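Local coordinates for protein quinone oxidoreductase (Thermus thermophilus, PDB 1IZ0) that probably catalyses the NADPH-dependent reduction of quinones, as a medium-chain dehydrogenase/reductase family member that binds NADPH, at residues W4-K7 / P12-L15; V35-A40 / E283-A288; H42-G47 / T51-P56; E103-P108 / K297-L302. All coordinates share one frame; numbering follows the deposited sequence.

How the interactions relate
Interactions 2 and 4 lie in the core, and interactions 1 and 3 are partly buried nearer the surface. Interaction 1 is a hairpin, held by backbone hydrogen bonds, a salt bridge and an indole ring. Interaction 2 is purely apolar. Interaction 3 pairs one selenomethionine with a loop and adds a water. Interaction 4 packs two alanines on Val299 and the aliphatic part of Lys297. Interactions 2 and 4 share a sheet, since strands 27-37 and 297-301 are neighbours, and Asn38 OD1 meets Lys297 NZ. Helix 39-46 follows directly on the strand of interaction 2 and carries Met44 of interaction 3. Arg45 and Glu283 join these two by a salt bridge. Glu283 also receives Leu13 N of interaction 1.

Interaction 1: W4-K7 / P12-L15; sequences WVLK and PLEL
The Trp4 side chain starts with CG anti to its carbonyl carbon (chi1 -73°), and this brings the indole across to Leu15 on the partner strand. Leu15, with CG anti to its backbone N, lays CB and CD2 along the indole. Its CB sits over the six-membered ring, 3.9 Å from the centroid of the Trp4 ring and 15° off the normal. This is a CH-pi contact. Leu15 CD2 covers the same ring system further out, toward the rim. Leu13 also takes part: its CB lies 3.6 Å from Trp4 CE3, approaching obliquely.

The two strands form an antiparallel beta hairpin. Val5 and Glu14 are a hydrogen-bonded pair, with Val5 N to Glu14 O at 3.0 Å and Glu14 N to Val5 O at 2.9 Å. Trp4 and Leu15 are the adjoining non-hydrogen-bonded pair. Trp4 CA adds a C-H...O contact to Glu14 O. Toward the turn, one water bridges Val5 O, Lys7 N and Pro12 O.

Glu14 points to the other face of the sheet from Trp4, and its chain is extended. So is that of Lys7. The two cross obliquely, and Lys7 NZ makes a salt bridge of 2.9 Å to Glu14 OE2. The amine meets the syn side of that oxygen, 22° out of the carboxylate plane.

Trp4 NE1 is hydrogen-bonded to Phe279 O. On the face of Trp4 and Leu13, the hairpin rests on helix 282-288, where both side chains touch Ala282 and Leu13 also reaches Phe286.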
loop_
_atom_site.group_PDB
_atom_site.type_symbol
_atom_site.label_atom_id
_atom_site.label_comp_id
_atom_site.label_asym_id
_atom_site.label_seq_id
_atom_site.Cartn_x
_atom_site.Cartn_y
_atom_site.Cartn_z
ATOM N N TRP A 4 18.867 -9.928 -6.020
ATOM C CA TRP A 4 19.142 -8.610 -6.565
ATOM C C TRP A 4 19.697 -7.744 -5.448
ATOM O O TRP A 4 19.130 -7.674 -4.353
ATOM C CB TRP A 4 17.876 -7.974 -7.145
ATOM C CG TRP A 4 17.446 -8.588 -8.443
ATOM C CD1 TRP A 4 16.458 -9.514 -8.632
ATOM C CD2 TRP A 4 17.993 -8.319 -9.741
ATOM N NE1 TRP A 4 16.354 -9.834 -9.967
ATOM C CE2 TRP A 4 17.284 -9.115 -10.670
ATOM C CE3 TRP A 4 19.016 -7.480 -10.208
ATOM C CZ2 TRP A 4 17.562 -9.097 -12.043
ATOM C CZ3 TRP A 4 19.293 -7.463 -11.579
ATOM C CH2 TRP A 4 18.565 -8.268 -12.478
ATOM N N VAL A 5 20.820 -7.097 -5.723
ATOM C CA VAL A 5 21.452 -6.247 -4.733
ATOM C C VAL A 5 21.691 -4.857 -5.286
ATOM O O VAL A 5 22.082 -4.695 -6.443
ATOM C CB VAL A 5 22.798 -6.841 -4.275
ATOM C CG1 VAL A 5 23.416 -5.962 -3.192
ATOM C CG2 VAL A 5 22.583 -8.250 -3.745
ATOM N N LEU A 6 21.441 -3.859 -4.450
ATOM C CA LEU A 6 21.641 -2.464 -4.818
ATOM C C LEU A 6 22.900 -2.038 -4.062
ATOM O O LEU A 6 22.889 -1.935 -2.836
ATOM C CB LEU A 6 20.421 -1.643 -4.379
ATOM C CG LEU A 6 20.181 -0.184 -4.809
ATOM C CD1 LEU A 6 20.832 0.751 -3.833
ATOM C CD2 LEU A 6 20.672 0.046 -6.225
ATOM N N LYS A 7 23.991 -1.822 -4.790
ATOM C CA LYS A 7 25.252 -1.430 -4.166
ATOM C C LYS A 7 25.427 0.072 -3.979
ATOM O O LYS A 7 26.250 0.512 -3.176
ATOM C CB LYS A 7 26.423 -2.010 -4.965
ATOM C CG LYS A 7 26.483 -3.531 -4.877
ATOM C CD LYS A 7 27.607 -4.127 -5.706
ATOM C CE LYS A 7 27.638 -5.642 -5.546
ATOM N NZ LYS A 7 28.677 -6.269 -6.412
ATOM N N PRO A 12 22.275 1.067 -10.294
ATOM C CA PRO A 12 21.512 -0.049 -10.860
ATOM C C PRO A 12 21.481 -1.253 -9.930
ATOM O O PRO A 12 22.251 -1.330 -8.979
ATOM C CB PRO A 12 22.272 -0.346 -12.147
ATOM C CG PRO A 12 23.698 -0.214 -11.679
ATOM C CD PRO A 12 23.670 1.046 -10.789
ATOM N N LEU A 13 20.592 -2.194 -10.215
ATOM C CA LEU A 13 20.480 -3.414 -9.419
ATOM C C LEU A 13 21.427 -4.434 -10.030
ATOM O O LEU A 13 21.762 -4.331 -11.208
ATOM C CB LEU A 13 19.055 -3.969 -9.492
ATOM C CG LEU A 13 17.927 -3.130 -8.886
ATOM C CD1 LEU A 13 16.590 -3.763 -9.237
ATOM C CD2 LEU A 13 18.103 -3.045 -7.378
ATOM N N GLU A 14 21.857 -5.419 -9.249
ATOM C CA GLU A 14 22.735 -6.440 -9.802
ATOM C C GLU A 14 22.301 -7.845 -9.399
ATOM O O GLU A 14 22.057 -8.118 -8.224
ATOM C CB GLU A 14 24.189 -6.216 -9.367
ATOM C CG GLU A 14 25.150 -7.201 -10.030
ATOM C CD GLU A 14 26.557 -7.148 -9.463
ATOM O OE1 GLU A 14 27.394 -7.981 -9.880
ATOM O OE2 GLU A 14 26.829 -6.279 -8.606
ATOM N N LEU A 15 22.194 -8.727 -10.385
ATOM C CA LEU A 15 21.816 -10.111 -10.143
ATOM C C LEU A 15 23.089 -10.792 -9.642
ATOM O O LEU A 15 24.081 -10.884 -10.366
ATOM C CB LEU A 15 21.322 -10.753 -11.440
ATOM C CG LEU A 15 20.722 -12.164 -11.400
ATOM C CD1 LEU A 15 21.819 -13.192 -11.169
ATOM C CD2 LEU A 15 19.665 -12.237 -10.311
HETATM O O HOH W 1 23.859 -2.855 -7.497
#

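Interaction 2: V35-A40 / E283-A288; sequences VGLNFA and EAAFRA
This is a buried apolar contact between the end of strand 27-37 and helix 282-288, in the GroES-like part of a medium-chain dehydrogenase/reductase fold. The helix lies over the strand near Leu37, whose CA is 7.4 Å from that of Phe286. One leucine carries the whole contact from the strand side. Leu37 points toward the helix, and three residues, Leu37, Ala285 and Phe286, do the touching.

Leu37 has CG anti to the carbonyl carbon (chi1 -61°), with the chain then extended to CD1 (chi2 -173°). That methyl reaches the helix surface. The small Ala285 lets it come in close to the helix backbone. The Phe286 ring stands beside it and offers a face.

Ala285 has further apolar neighbours: Val298 and Val300 of strand 297-301, and Phe277 of strand 273-278. A polar edge lies at Arg45, which makes a cation-pi contact with Phe286 and a salt bridge to Glu283.

Just beyond Leu37 the chain turns into helix 39-46, with Asn38 at the N-cap position. Phe39, the first residue of that helix, belongs to the NADPH site, although this chain has no NADPH bound. Leu37 is two residues before Phe39.

Leu37 CD1 is 3.6 Å from Ala285 CB. The same methyl sits 4.2 Å above the plane of the Phe286 ring, displaced toward its rim.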
loop_
_atom_site.group_PDB
_atom_site.type_symbol
_atom_site.label_atom_id
_atom_site.label_comp_id
_atom_site.label_asym_id
_atom_site.label_seq_id
_atom_site.Cartn_x
_atom_site.Cartn_y
_atom_site.Cartn_z
ATOM N N VAL A 35 6.968 -11.092 -4.961
ATOM C CA VAL A 35 7.383 -9.915 -4.221
ATOM C C VAL A 35 6.568 -8.734 -4.715
ATOM O O VAL A 35 6.517 -8.465 -5.918
ATOM C CB VAL A 35 8.886 -9.612 -4.445
ATOM C CG1 VAL A 35 9.322 -8.483 -3.543
ATOM C CG2 VAL A 35 9.722 -10.855 -4.178
ATOM N N GLY A 36 5.915 -8.035 -3.796
ATOM C CA GLY A 36 5.127 -6.884 -4.189
ATOM C C GLY A 36 5.983 -5.640 -4.048
ATOM O O GLY A 36 6.609 -5.440 -3.017
ATOM N N LEU A 37 6.019 -4.806 -5.078
ATOM C CA LEU A 37 6.824 -3.595 -5.020
ATOM C C LEU A 37 5.989 -2.390 -4.618
ATOM O O LEU A 37 4.791 -2.314 -4.916
ATOM C CB LEU A 37 7.498 -3.340 -6.372
ATOM C CG LEU A 37 8.459 -4.442 -6.841
ATOM C CD1 LEU A 37 9.173 -3.983 -8.107
ATOM C CD2 LEU A 37 9.476 -4.746 -5.752
ATOM N N ASN A 38 6.632 -1.447 -3.938
ATOM C CA ASN A 38 5.963 -0.243 -3.462
ATOM C C ASN A 38 6.753 0.996 -3.862
ATOM O O ASN A 38 7.960 0.927 -4.081
ATOM C CB ASN A 38 5.853 -0.292 -1.938
ATOM C CG ASN A 38 5.144 -1.532 -1.448
ATOM O OD1 ASN A 38 3.915 -1.609 -1.479
ATOM N ND2 ASN A 38 5.919 -2.525 -1.008
ATOM N N PHE A 39 6.077 2.135 -3.946
ATOM C CA PHE A 39 6.774 3.361 -4.300
ATOM C C PHE A 39 7.895 3.530 -3.277
ATOM O O PHE A 39 8.987 4.015 -3.595
ATOM C CB PHE A 39 5.816 4.553 -4.254
ATOM C CG PHE A 39 6.418 5.830 -4.777
ATOM C CD1 PHE A 39 6.720 6.879 -3.915
ATOM C CD2 PHE A 39 6.714 5.968 -6.133
ATOM C CE1 PHE A 39 7.313 8.053 -4.395
ATOM C CE2 PHE A 39 7.307 7.132 -6.626
ATOM C CZ PHE A 39 7.607 8.178 -5.755
ATOM N N ALA A 40 7.621 3.092 -2.050
ATOM C CA ALA A 40 8.589 3.171 -0.966
ATOM C C ALA A 40 9.902 2.494 -1.355
ATOM O O ALA A 40 10.979 2.949 -0.965
ATOM C CB ALA A 40 8.018 2.519 0.294
ATOM N N GLU A 283 14.514 -4.746 -12.786
ATOM C CA GLU A 283 14.670 -3.336 -13.119
ATOM C C GLU A 283 13.417 -2.811 -13.799
ATOM O O GLU A 283 12.946 -1.718 -13.494
ATOM C CB GLU A 283 15.900 -3.120 -14.011
ATOM C CG GLU A 283 17.219 -3.225 -13.254
ATOM C CD GLU A 283 17.512 -1.992 -12.402
ATOM O OE1 GLU A 283 16.570 -1.435 -11.793
ATOM O OE2 GLU A 283 18.692 -1.585 -12.332
ATOM N N ALA A 284 12.872 -3.600 -14.715
ATOM C CA ALA A 284 11.659 -3.213 -15.421
ATOM C C ALA A 284 10.509 -2.990 -14.429
ATOM O O ALA A 284 9.771 -2.004 -14.532
ATOM C CB ALA A 284 11.278 -4.297 -16.434
ATOM N N ALA A 285 10.361 -3.904 -13.468
ATOM C CA ALA A 285 9.295 -3.800 -12.469
ATOM C C ALA A 285 9.406 -2.507 -11.668
ATOM O O ALA A 285 8.399 -1.872 -11.366
ATOM C CB ALA A 285 9.330 -4.998 -11.533
ATOM N N PHE A 286 10.629 -2.125 -11.317
ATOM C CA PHE A 286 10.859 -0.892 -10.570
ATOM C C PHE A 286 10.433 0.331 -11.376
ATOM O O PHE A 286 9.944 1.310 -10.810
ATOM C CB PHE A 286 12.334 -0.771 -10.181
ATOM C CG PHE A 286 12.636 -1.282 -8.794
ATOM C CD1 PHE A 286 12.374 -0.490 -7.674
ATOM C CD2 PHE A 286 13.150 -2.564 -8.605
ATOM C CE1 PHE A 286 12.619 -0.968 -6.384
ATOM C CE2 PHE A 286 13.401 -3.050 -7.321
ATOM C CZ PHE A 286 13.132 -2.247 -6.207
ATOM N N ARG A 287 10.625 0.281 -12.694
ATOM C CA ARG A 287 10.229 1.401 -13.547
ATOM C C ARG A 287 8.706 1.453 -13.638
ATOM O O ARG A 287 8.122 2.530 -13.748
ATOM C CB ARG A 287 10.827 1.264 -14.956
ATOM C CG ARG A 287 12.340 1.514 -15.035
ATOM C CD ARG A 287 12.844 1.539 -16.485
ATOM N NE ARG A 287 13.533 0.305 -16.872
ATOM C CZ ARG A 287 13.067 -0.570 -17.758
ATOM N NH1 ARG A 287 11.901 -0.352 -18.359
ATOM N NH2 ARG A 287 13.759 -1.667 -18.041
ATOM N N ALA A 288 8.066 0.285 -13.586
ATOM C CA ALA A 288 6.615 0.213 -13.652
ATOM C C ALA A 288 5.995 0.957 -12.473
ATOM O O ALA A 288 4.847 1.398 -12.540
ATOM C CB ALA A 288 6.166 -1.231 -13.654
#

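Interaction 3: H42-G47 / T51-P56; sequences HLMRLG and TRLHPP
The end of helix 39-46 and the loop that follows it make this contact, within the GroES-like domain. Met44, a selenomethionine, reaches from the helix to the loop residues Thr51 and Leu53. Its SE lies 3.5 Å from Thr51 OG1. The two side chains meet at a slant. Met44 CG also lies 3.8 Å from Thr51 O, and the terminal CE is 4.3 Å from Leu53 CB.

The Met44 chain bends at its last torsion (chi3 63°). This bend carries CE aside, to the Leu53 side chain. Thr51 holds OG1 between its backbone N and carbonyl carbon (chi1 64°), where it meets the selenium. Leu53 points toward the helix.

The helix closes in a Schellman motif. Gly47 is its C-prime residue, with a positive phi of 71°. Ala48 N bonds back to Leu43 O, while the Gly47 N bond to Met44 O is weak. The chain then turns and comes back past the helix as the extended segment 51-56.

Thr51 also touches Trp243, and Leu53 touches Gln78. Thr51 lies about 9 Å, side chain to side chain, from Leu244 of the NADPH site. On the helix, Arg45 NH2 donates to Gly11 O.

A water joins the two backbones. It lies 2.7 Å from Met44 O and 3.1 Å from Leu53 O, bridging the two carbonyls.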
loop_
_atom_site.group_PDB
_atom_site.type_symbol
_atom_site.label_atom_id
_atom_site.label_comp_id
_atom_site.label_asym_id
_atom_site.label_seq_id
_atom_site.Cartn_x
_atom_site.Cartn_y
_atom_site.Cartn_z
ATOM N N HIS A 42 11.091 2.317 -4.334
ATOM C CA HIS A 42 11.757 3.210 -5.270
ATOM C C HIS A 42 12.476 4.331 -4.525
ATOM O O HIS A 42 13.602 4.680 -4.868
ATOM C CB HIS A 42 10.753 3.807 -6.256
ATOM C CG HIS A 42 11.308 4.934 -7.071
ATOM N ND1 HIS A 42 11.125 6.259 -6.732
ATOM C CD2 HIS A 42 12.057 4.934 -8.200
ATOM C CE1 HIS A 42 11.734 7.027 -7.620
ATOM N NE2 HIS A 42 12.308 6.247 -8.519
ATOM N N LEU A 43 11.832 4.884 -3.500
ATOM C CA LEU A 43 12.434 5.966 -2.725
ATOM C C LEU A 43 13.637 5.492 -1.922
ATOM O O LEU A 43 14.589 6.242 -1.708
ATOM C CB LEU A 43 11.405 6.589 -1.776
ATOM C CG LEU A 43 10.259 7.339 -2.459
ATOM C CD1 LEU A 43 9.330 7.930 -1.411
ATOM C CD2 LEU A 43 10.834 8.441 -3.347
HETATM N N MSE A 44 13.593 4.247 -1.472
HETATM C CA MSE A 44 14.687 3.701 -0.688
HETATM C C MSE A 44 15.948 3.502 -1.517
HETATM O O MSE A 44 17.052 3.538 -0.982
HETATM C CB MSE A 44 14.264 2.383 -0.039
HETATM C CG MSE A 44 14.056 2.508 1.455
HETATM SE SE MSE A 44 13.089 1.016 2.202
HETATM C CE MSE A 44 14.359 -0.398 1.794
ATOM N N ARG A 45 15.782 3.284 -2.820
ATOM C CA ARG A 45 16.930 3.110 -3.712
ATOM C C ARG A 45 17.623 4.448 -3.914
ATOM O O ARG A 45 18.800 4.504 -4.276
ATOM C CB ARG A 45 16.487 2.593 -5.084
ATOM C CG ARG A 45 16.133 1.141 -5.119
ATOM C CD ARG A 45 15.737 0.716 -6.523
ATOM N NE ARG A 45 16.806 0.916 -7.502
ATOM C CZ ARG A 45 16.815 0.346 -8.702
ATOM N NH1 ARG A 45 15.815 -0.449 -9.052
ATOM N NH2 ARG A 45 17.814 0.568 -9.552
ATOM N N LEU A 46 16.879 5.527 -3.693
ATOM C CA LEU A 46 17.417 6.871 -3.863
ATOM C C LEU A 46 17.818 7.488 -2.532
ATOM O O LEU A 46 18.375 8.584 -2.494
ATOM C CB LEU A 46 16.383 7.772 -4.542
ATOM C CG LEU A 46 15.747 7.259 -5.835
ATOM C CD1 LEU A 46 14.823 8.333 -6.393
ATOM C CD2 LEU A 46 16.825 6.907 -6.846
ATOM N N GLY A 47 17.539 6.779 -1.443
ATOM C CA GLY A 47 17.868 7.290 -0.127
ATOM C C GLY A 47 16.949 8.445 0.224
ATOM O O GLY A 47 17.306 9.327 1.011
ATOM N N THR A 51 12.744 5.592 6.101
ATOM C CA THR A 51 13.752 4.663 6.615
ATOM C C THR A 51 14.934 4.749 5.654
ATOM O O THR A 51 14.755 4.728 4.435
ATOM C CB THR A 51 13.269 3.184 6.635
ATOM O OG1 THR A 51 13.023 2.744 5.297
ATOM C CG2 THR A 51 12.004 3.028 7.448
ATOM N N ARG A 52 16.138 4.855 6.197
ATOM C CA ARG A 52 17.323 4.949 5.362
ATOM C C ARG A 52 18.162 3.687 5.480
ATOM O O ARG A 52 18.890 3.506 6.454
ATOM C CB ARG A 52 18.149 6.171 5.760
ATOM N N LEU A 53 18.042 2.810 4.490
ATOM C CA LEU A 53 18.809 1.573 4.475
ATOM C C LEU A 53 20.171 1.879 3.852
ATOM O O LEU A 53 20.252 2.560 2.826
ATOM C CB LEU A 53 18.077 0.508 3.649
ATOM C CG LEU A 53 17.828 -0.833 4.345
ATOM C CD1 LEU A 53 19.155 -1.480 4.713
ATOM C CD2 LEU A 53 16.989 -0.606 5.599
ATOM N N HIS A 54 21.235 1.391 4.479
ATOM C CA HIS A 54 22.589 1.610 3.980
ATOM C C HIS A 54 23.004 0.496 3.033
ATOM O O HIS A 54 22.989 -0.671 3.401
ATOM C CB HIS A 54 23.585 1.662 5.141
ATOM C CG HIS A 54 23.416 2.854 6.030
ATOM N ND1 HIS A 54 23.946 2.915 7.301
ATOM C CD2 HIS A 54 22.780 4.033 5.833
ATOM C CE1 HIS A 54 23.642 4.078 7.849
ATOM N NE2 HIS A 54 22.935 4.776 6.977
ATOM N N PRO A 55 23.372 0.842 1.792
ATOM C CA PRO A 55 23.793 -0.186 0.838
ATOM C C PRO A 55 25.062 -0.870 1.341
ATOM O O PRO A 55 25.792 -0.311 2.153
ATOM C CB PRO A 55 24.045 0.614 -0.435
ATOM C CG PRO A 55 23.052 1.719 -0.330
ATOM C CD PRO A 55 23.184 2.137 1.114
ATOM N N PRO A 56 25.336 -2.090 0.863
ATOM C CA PRO A 56 24.489 -2.796 -0.103
ATOM C C PRO A 56 23.313 -3.492 0.575
ATOM O O PRO A 56 23.382 -3.841 1.755
ATOM C CB PRO A 56 25.456 -3.784 -0.747
ATOM C CG PRO A 56 26.372 -4.126 0.380
ATOM C CD PRO A 56 26.626 -2.781 1.040
HETATM O O HOH W 2 17.813 4.044 1.556
#

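Interaction 4: E103-P108 / K297-L302; sequences EAAAFP and KVVVRL
The end of helix 101-105 and the residue after it, Ala106, lie against strand 297-301, with Ala106 CA 5.6 Å from Lys297 CA and Ala105 CA 7.0 Å from Val299 CA. The strand belongs to the mixed sheet of the GroES-like fold, between strands 27-37 and 273-278. The helix end packs on the Lys297 and Val299 side of the strand, and the contact is buried.

Alternate strand residues, Lys297 and Val299, point toward the helix. Val298 and Val300 point away, onto helix 282-288, so the strand lies between this helix end and helix 282-288. Ala105 points at the strand, and its CB is 4.3 Å from Val299 CG1. Ala106 fits tightly against the base of the lysine: its CB is 3.3 Å from Lys297 CB and 3.5 Å from Lys297 CG. Both are shorter than normal carbon contacts. Two alanines let the helix end come this close.

Lys297 has CG anti to its backbone N (chi1 -170°) and turns at the next bond (chi2 85°). The chain then runs alongside Ala106, past Ala105 O. This carries NZ to Asn38 and Glu62.

Lys297 NZ makes a salt bridge with Glu62 and a hydrogen bond to Asn38 OD1, and these two partners fix the position of the amine. The Lys297 side chain is about 4 Å from that of Ala137, an NADPH-site residue; no NADPH is bound to this chain. A water also accepts from Lys297 NZ at 2.9 Å and donates a weak bond to Ala106 O, likewise at 2.9 Å.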
loop_
_atom_site.group_PDB
_atom_site.type_symbol
_atom_site.label_atom_id
_atom_site.label_comp_id
_atom_site.label_asym_id
_atom_site.label_seq_id
_atom_site.Cartn_x
_atom_site.Cartn_y
_atom_site.Cartn_z
ATOM N N GLU A 103 -1.733 -12.332 -5.867
ATOM C CA GLU A 103 -2.745 -11.569 -5.149
ATOM C C GLU A 103 -2.310 -11.373 -3.695
ATOM O O GLU A 103 -2.542 -10.315 -3.104
ATOM C CB GLU A 103 -4.102 -12.286 -5.199
ATOM C CG GLU A 103 -5.278 -11.357 -4.912
ATOM C CD GLU A 103 -6.626 -12.043 -5.031
ATOM O OE1 GLU A 103 -6.857 -12.738 -6.043
ATOM O OE2 GLU A 103 -7.462 -11.876 -4.116
ATOM N N ALA A 104 -1.682 -12.397 -3.119
ATOM C CA ALA A 104 -1.202 -12.309 -1.739
ATOM C C ALA A 104 -0.113 -11.242 -1.607
ATOM O O ALA A 104 -0.056 -10.522 -0.611
ATOM C CB ALA A 104 -0.656 -13.670 -1.272
ATOM N N ALA A 105 0.744 -11.131 -2.615
ATOM C CA ALA A 105 1.829 -10.147 -2.589
ATOM C C ALA A 105 1.333 -8.704 -2.671
ATOM O O ALA A 105 2.043 -7.772 -2.290
ATOM C CB ALA A 105 2.800 -10.419 -3.734
ATOM N N ALA A 106 0.113 -8.522 -3.161
ATOM C CA ALA A 106 -0.462 -7.191 -3.310
ATOM C C ALA A 106 -1.338 -6.804 -2.124
ATOM O O ALA A 106 -2.000 -5.763 -2.151
ATOM C CB ALA A 106 -1.288 -7.135 -4.588
ATOM N N PHE A 107 -1.326 -7.621 -1.078
ATOM C CA PHE A 107 -2.164 -7.363 0.084
ATOM C C PHE A 107 -1.615 -6.620 1.314
ATOM O O PHE A 107 -2.150 -5.579 1.697
ATOM C CB PHE A 107 -2.795 -8.687 0.546
ATOM C CG PHE A 107 -3.419 -8.626 1.919
ATOM C CD1 PHE A 107 -2.733 -9.096 3.030
ATOM C CD2 PHE A 107 -4.685 -8.079 2.097
ATOM C CE1 PHE A 107 -3.297 -9.023 4.308
ATOM C CE2 PHE A 107 -5.260 -7.999 3.366
ATOM C CZ PHE A 107 -4.564 -8.473 4.475
ATOM N N PRO A 108 -0.550 -7.140 1.948
ATOM C CA PRO A 108 0.040 -6.523 3.149
ATOM C C PRO A 108 0.102 -5.004 3.263
ATOM O O PRO A 108 -0.632 -4.389 4.047
ATOM C CB PRO A 108 1.425 -7.165 3.225
ATOM C CG PRO A 108 1.195 -8.516 2.632
ATOM C CD PRO A 108 0.338 -8.196 1.425
ATOM N N LYS A 297 -1.203 -3.454 -8.246
ATOM C CA LYS A 297 0.107 -3.718 -7.668
ATOM C C LYS A 297 1.137 -4.274 -8.641
ATOM O O LYS A 297 0.829 -5.167 -9.434
ATOM C CB LYS A 297 -0.048 -4.728 -6.530
ATOM C CG LYS A 297 1.193 -4.927 -5.691
ATOM C CD LYS A 297 1.259 -3.866 -4.602
ATOM C CE LYS A 297 2.284 -4.229 -3.541
ATOM N NZ LYS A 297 2.204 -3.275 -2.406
ATOM N N VAL A 298 2.366 -3.764 -8.563
ATOM C CA VAL A 298 3.452 -4.264 -9.403
ATOM C C VAL A 298 4.017 -5.444 -8.633
ATOM O O VAL A 298 4.418 -5.304 -7.483
ATOM C CB VAL A 298 4.587 -3.230 -9.596
ATOM C CG1 VAL A 298 5.738 -3.875 -10.368
ATOM C CG2 VAL A 298 4.071 -2.009 -10.354
ATOM N N VAL A 299 4.050 -6.607 -9.264
ATOM C CA VAL A 299 4.534 -7.805 -8.605
ATOM C C VAL A 299 5.635 -8.523 -9.375
ATOM O O VAL A 299 5.575 -8.639 -10.596
ATOM C CB VAL A 299 3.369 -8.804 -8.394
ATOM C CG1 VAL A 299 3.899 -10.127 -7.830
ATOM C CG2 VAL A 299 2.326 -8.194 -7.463
ATOM N N VAL A 300 6.639 -9.002 -8.649
ATOM C CA VAL A 300 7.724 -9.762 -9.254
ATOM C C VAL A 300 7.464 -11.218 -8.865
ATOM O O VAL A 300 7.309 -11.543 -7.684
ATOM C CB VAL A 300 9.105 -9.318 -8.731
ATOM C CG1 VAL A 300 10.194 -10.184 -9.346
ATOM C CG2 VAL A 300 9.349 -7.845 -9.092
ATOM N N ARG A 301 7.397 -12.086 -9.868
ATOM C CA ARG A 301 7.124 -13.503 -9.655
ATOM C C ARG A 301 8.390 -14.320 -9.876
ATOM O O ARG A 301 9.062 -14.157 -10.896
ATOM C CB ARG A 301 6.058 -13.956 -10.652
ATOM C CG ARG A 301 4.900 -14.730 -10.077
ATOM C CD ARG A 301 5.321 -16.049 -9.469
ATOM N NE ARG A 301 4.154 -16.902 -9.250
ATOM C CZ ARG A 301 4.200 -18.089 -8.660
ATOM N NH1 ARG A 301 5.355 -18.566 -8.220
ATOM N NH2 ARG A 301 3.094 -18.804 -8.523
ATOM N N LEU A 302 8.714 -15.204 -8.936
ATOM C CA LEU A 302 9.898 -16.046 -9.075
ATOM C C LEU A 302 9.557 -17.418 -9.661
ATOM O O LEU A 302 10.382 -17.947 -10.443
ATOM C CB LEU A 302 10.612 -16.216 -7.730
ATOM C CG LEU A 302 11.369 -14.966 -7.281
ATOM C CD1 LEU A 302 10.383 -13.903 -6.805
ATOM C CD2 LEU A 302 12.335 -15.323 -6.177
ATOM O OXT LEU A 302 8.476 -17.951 -9.326
HETATM O O HOH W 3 0.108 -4.333 -0.788
#